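PDB 5XTF: 2,3-dihydroxy-2,3-dihydrophenylpropionate dehydrogenase from Pseudomonas sp. MC1, which catalyses the NAD+-dependent oxidation of naphthalene cis-dihydrodiol to 1,2-dihydroxynaphthalene, a step in the breakdown of aromatic hydrocarbons. Local coordinates for residues A31-G36 / E57-L62; E38-F43 / V50-R55. All coordinates share one frame; numbering follows the deposited sequence.

Contact 1: residues A31-G36 / E57-L62; sequences AGSGIG and EEQEAL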
# COMPACT_ATOMS: atom_id res chain seq x y z
N ALA B 31 5.21 -24.46 -16.12
CA ALA B 31 6.28 -25.25 -15.50
C ALA B 31 7.43 -25.62 -16.44
O ALA B 31 8.40 -26.24 -15.99
CB ALA B 31 5.69 -26.52 -14.90
N GLY B 32 7.35 -25.28 -17.72
CA GLY B 32 8.36 -25.69 -18.67
C GLY B 32 9.47 -24.70 -18.91
O GLY B 32 10.37 -24.98 -19.71
N SER B 33 9.47 -23.56 -18.23
CA SER B 33 10.48 -22.54 -18.46
C SER B 33 10.57 -21.66 -17.23
O SER B 33 9.68 -21.66 -16.37
CB SER B 33 10.12 -21.69 -19.68
OG SER B 33 8.97 -20.91 -19.37
N GLY B 34 11.67 -20.90 -17.17
CA GLY B 34 11.80 -19.81 -16.21
C GLY B 34 11.55 -20.25 -14.80
O GLY B 34 12.03 -21.31 -14.37
N ILE B 35 10.76 -19.45 -14.07
CA ILE B 35 10.56 -19.72 -12.65
C ILE B 35 9.83 -21.04 -12.44
O ILE B 35 10.13 -21.79 -11.50
CB ILE B 35 9.80 -18.54 -11.99
CG1 ILE B 35 10.70 -17.30 -11.93
CG2 ILE B 35 9.29 -18.93 -10.61
CD1 ILE B 35 9.99 -16.07 -11.38
N GLY B 36 8.88 -21.36 -13.31
CA GLY B 36 8.07 -22.55 -13.10
C GLY B 36 8.86 -23.84 -13.14
O GLY B 36 8.62 -24.76 -12.37
N GLU B 57 5.58 -29.92 -26.28
CA GLU B 57 6.17 -31.24 -26.14
C GLU B 57 7.66 -31.15 -25.86
O GLU B 57 8.21 -32.02 -25.19
CB GLU B 57 5.89 -32.07 -27.40
CG GLU B 57 4.41 -32.10 -27.90
CD GLU B 57 3.71 -30.73 -28.06
OE1 GLU B 57 2.57 -30.57 -27.57
OE2 GLU B 57 4.28 -29.79 -28.67
N GLU B 58 8.32 -30.10 -26.37
CA GLU B 58 9.73 -29.90 -26.10
C GLU B 58 9.96 -29.68 -24.61
O GLU B 58 10.93 -30.19 -24.04
CB GLU B 58 10.27 -28.71 -26.88
CG GLU B 58 10.41 -28.91 -28.38
CD GLU B 58 9.09 -29.02 -29.09
OE1 GLU B 58 8.89 -30.01 -29.83
OE2 GLU B 58 8.24 -28.13 -28.94
N GLN B 59 9.10 -28.88 -24.00
CA GLN B 59 9.22 -28.65 -22.57
C GLN B 59 8.89 -29.91 -21.79
O GLN B 59 9.48 -30.16 -20.74
CB GLN B 59 8.32 -27.49 -22.16
CG GLN B 59 8.61 -26.16 -22.82
CD GLN B 59 7.61 -25.11 -22.38
OE1 GLN B 59 6.45 -25.41 -22.14
NE2 GLN B 59 8.07 -23.87 -22.25
N GLU B 60 7.96 -30.72 -22.30
CA GLU B 60 7.73 -32.02 -21.70
C GLU B 60 9.00 -32.87 -21.73
O GLU B 60 9.35 -33.49 -20.72
CB GLU B 60 6.59 -32.73 -22.43
CG GLU B 60 6.19 -34.03 -21.80
CD GLU B 60 5.09 -34.72 -22.57
OE1 GLU B 60 5.05 -34.53 -23.81
OE2 GLU B 60 4.26 -35.41 -21.94
N ALA B 61 9.71 -32.87 -22.86
CA ALA B 61 10.92 -33.68 -22.98
C ALA B 61 12.00 -33.17 -22.05
O ALA B 61 12.78 -33.95 -21.48
CB ALA B 61 11.40 -33.68 -24.43
N LEU B 62 12.08 -31.85 -21.88
CA LEU B 62 12.99 -31.28 -20.90
C LEU B 62 12.73 -31.85 -19.51
O LEU B 62 13.68 -32.21 -18.79
CB LEU B 62 12.85 -29.76 -20.92
CG LEU B 62 13.85 -28.82 -20.25
CD1 LEU B 62 13.52 -27.40 -20.68
CD2 LEU B 62 13.83 -28.92 -18.72
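Gln59 lays its side chain alongside Gly32, and this pair accounts for most of the 140 Å² buried between 31-36 and 57-62. The approach is by the whole length of the chain: Gln59 CB lies 3.9 Å from Gly32 CA, and the amide carbon Gln59 CD follows at 3.8 Å from Gly32 CA. Beyond it, Gln59 NE2 sits 3.6 Å from Gly32 O, a van der Waals approach with no hydrogen bond, and 3.9 Å from Ser33 CB. On the next turn of the helix Leu62 adds a lighter touch, its CD1 being 4.1 Å from Gly32 O. The absence of a side chain at position 32 matters, because a CB built onto Gly32 would fall only 2.5 Å from Gln59 OE1.

What sets the amide in place lies one shell out. With CG opposite the carbonyl carbon (chi1 -60°) and the chain extended beyond it, Gln59 directs OE1 back to accept the backbone N-H of Arg55, while its own N is bonded to Asn56 OD1. An alanine here would probably leave the Arg55 N-H without its acceptor and open a gap beside Gly32. Leu62 continues onto Leu37 and Arg41 of helix 34-46. Ser33, Ile35 and Gln59 all contribute to the NAD+ site, although no cofactor is bound to this chain. Gly34, whose phi of 54° suits glycine, and Gly36 belong to the glycine-rich dinucleotide-binding turn of the short-chain dehydrogenase Rossmann fold.

Contact 2: residues E38-F43 / V50-R55; sequences ELVRSF and VSALVR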
# COMPACT_ATOMS: atom_id res chain seq x y z
N GLU B 38 11.99 -24.06 -12.29
CA GLU B 38 12.75 -24.12 -11.05
C GLU B 38 11.86 -24.50 -9.87
O GLU B 38 12.35 -25.09 -8.90
CB GLU B 38 13.44 -22.79 -10.80
CG GLU B 38 14.58 -22.52 -11.78
CD GLU B 38 15.64 -23.63 -11.81
OE1 GLU B 38 16.00 -24.19 -10.74
OE2 GLU B 38 16.11 -23.94 -12.92
N LEU B 39 10.57 -24.19 -9.93
CA LEU B 39 9.67 -24.64 -8.89
C LEU B 39 9.53 -26.16 -8.91
O LEU B 39 9.51 -26.81 -7.86
CB LEU B 39 8.31 -23.96 -9.04
CG LEU B 39 8.35 -22.44 -8.90
CD1 LEU B 39 6.95 -21.83 -9.02
CD2 LEU B 39 9.01 -22.06 -7.59
N VAL B 40 9.45 -26.74 -10.11
CA VAL B 40 9.46 -28.20 -10.23
C VAL B 40 10.71 -28.77 -9.58
O VAL B 40 10.64 -29.66 -8.72
CB VAL B 40 9.38 -28.61 -11.71
CG1 VAL B 40 9.67 -30.12 -11.84
CG2 VAL B 40 8.03 -28.24 -12.28
N ARG B 41 11.88 -28.28 -9.99
CA ARG B 41 13.12 -28.79 -9.43
C ARG B 41 13.18 -28.55 -7.93
O ARG B 41 13.66 -29.41 -7.18
CB ARG B 41 14.30 -28.14 -10.14
CG ARG B 41 14.34 -28.47 -11.62
CD ARG B 41 15.39 -27.68 -12.37
NE ARG B 41 15.41 -28.02 -13.78
CZ ARG B 41 15.98 -27.29 -14.74
NH1 ARG B 41 16.58 -26.15 -14.43
NH2 ARG B 41 15.93 -27.69 -16.01
N SER B 42 12.69 -27.41 -7.46
CA SER B 42 12.81 -27.10 -6.04
C SER B 42 11.86 -27.94 -5.20
O SER B 42 12.24 -28.41 -4.12
CB SER B 42 12.56 -25.61 -5.80
OG SER B 42 13.74 -24.89 -6.06
N PHE B 43 10.62 -28.11 -5.65
CA PHE B 43 9.67 -28.87 -4.85
C PHE B 43 9.99 -30.35 -4.90
O PHE B 43 9.88 -31.06 -3.89
CB PHE B 43 8.24 -28.58 -5.31
CG PHE B 43 7.63 -27.33 -4.72
CD1 PHE B 43 7.80 -26.09 -5.34
CD2 PHE B 43 6.89 -27.38 -3.54
CE1 PHE B 43 7.23 -24.91 -4.78
CE2 PHE B 43 6.32 -26.21 -2.99
CZ PHE B 43 6.50 -24.98 -3.61
N VAL B 50 5.10 -34.00 -7.63
CA VAL B 50 4.91 -32.80 -8.44
C VAL B 50 4.15 -33.16 -9.70
O VAL B 50 4.52 -34.10 -10.41
CB VAL B 50 6.26 -32.14 -8.79
CG1 VAL B 50 6.04 -30.95 -9.73
CG2 VAL B 50 6.98 -31.72 -7.51
N SER B 51 3.10 -32.41 -9.98
CA SER B 51 2.52 -32.40 -11.31
C SER B 51 2.72 -31.03 -11.93
O SER B 51 2.89 -30.02 -11.23
CB SER B 51 1.04 -32.77 -11.31
OG SER B 51 0.26 -31.66 -10.98
N ALA B 52 2.68 -30.99 -13.25
CA ALA B 52 3.19 -29.83 -13.97
C ALA B 52 2.43 -29.67 -15.27
O ALA B 52 2.24 -30.65 -16.01
CB ALA B 52 4.69 -29.97 -14.24
N LEU B 53 1.99 -28.45 -15.54
CA LEU B 53 1.35 -28.09 -16.79
C LEU B 53 2.35 -27.31 -17.63
O LEU B 53 2.93 -26.32 -17.17
CB LEU B 53 0.10 -27.25 -16.55
CG LEU B 53 -0.58 -26.79 -17.83
CD1 LEU B 53 -0.89 -27.97 -18.71
CD2 LEU B 53 -1.85 -25.99 -17.52
N VAL B 54 2.53 -27.75 -18.87
CA VAL B 54 3.59 -27.27 -19.73
C VAL B 54 3.00 -26.94 -21.09
O VAL B 54 1.98 -27.50 -21.48
CB VAL B 54 4.69 -28.34 -19.80
CG1 VAL B 54 4.41 -29.40 -20.88
CG2 VAL B 54 5.95 -27.70 -20.00
N ARG B 55 3.62 -25.99 -21.82
CA ARG B 55 3.01 -25.47 -23.05
C ARG B 55 3.18 -26.38 -24.26
O ARG B 55 2.33 -26.37 -25.15
CB ARG B 55 3.56 -24.10 -23.47
CG ARG B 55 3.28 -22.93 -22.57
CD ARG B 55 4.59 -22.26 -22.10
NE ARG B 55 5.36 -23.07 -21.15
CZ ARG B 55 4.95 -23.34 -19.92
NH1 ARG B 55 3.80 -22.92 -19.46
NH2 ARG B 55 5.69 -24.06 -19.14
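Val40 overlaps two residues of the strand with a single methyl: its CG2 lies 4.2 Å from Val50 CG1 and 4.2 Å from Ala52 CB. This is the helix-on-sheet packing of a beta-alpha-beta unit of the Rossmann fold, formed by strand 25-28, helix 34-46 and strand 49-54. The segment axes run antiparallel, at 175°, with a closest approach of 9.2 Å, as expected where a helix returns the chain to the start of the next parallel strand. One turn along, Phe43 joins through its beta carbon, Phe43 CB being 4.0 Å from Val50 CG2.

Val50 therefore serves two partners with two methyls. Its CG1 stands opposite the backbone N (chi1 175°) and meets Val40, whereas CG2, beside that N, meets Phe43. All four touching residues are buried and every cross-contact is apolar. The Phe43 ring itself leads away from the strand, meeting Tyr48 edge-to-face and packing against Tyr250, Leu251 and Ala254 of helix 248-254, while Val40 also reaches Phe67 of helix 57-67.

While Val50 and Ala52 point toward the helix, Ser51 between them points away, and its OG is hydrogen-bonded to Thr91 OG1 and Ser27 OG. Farther from the sheet, Arg41 has two acidic partners: its NE forms a salt bridge with Glu66 OE1, while its NH1 is 2.7 Å from Glu38 OE2 in a salt bridge whose hydrogen bond is weak, bent to 123° at the hydrogen.

From the N terminus the chain leaves strand 25-28, makes the turn at 31-36 and enters helix 34-46, whose residues 38-43 form one side of contact 2. After a short connection, strand 49-54 runs back beneath that helix, and contact 2 closes the smaller loop. The chain then enters helix 57-67, where contact 1 closes a larger loop that encloses the first; the two do not cross. Their centres are 8 Å apart, and a probable hydrogen bond of 3.1 Å from Ala31 N to Leu53 O joins them. Contact 2 thus fixes helix to sheet, while contact 1 brings the cofactor-binding turn against the following helix.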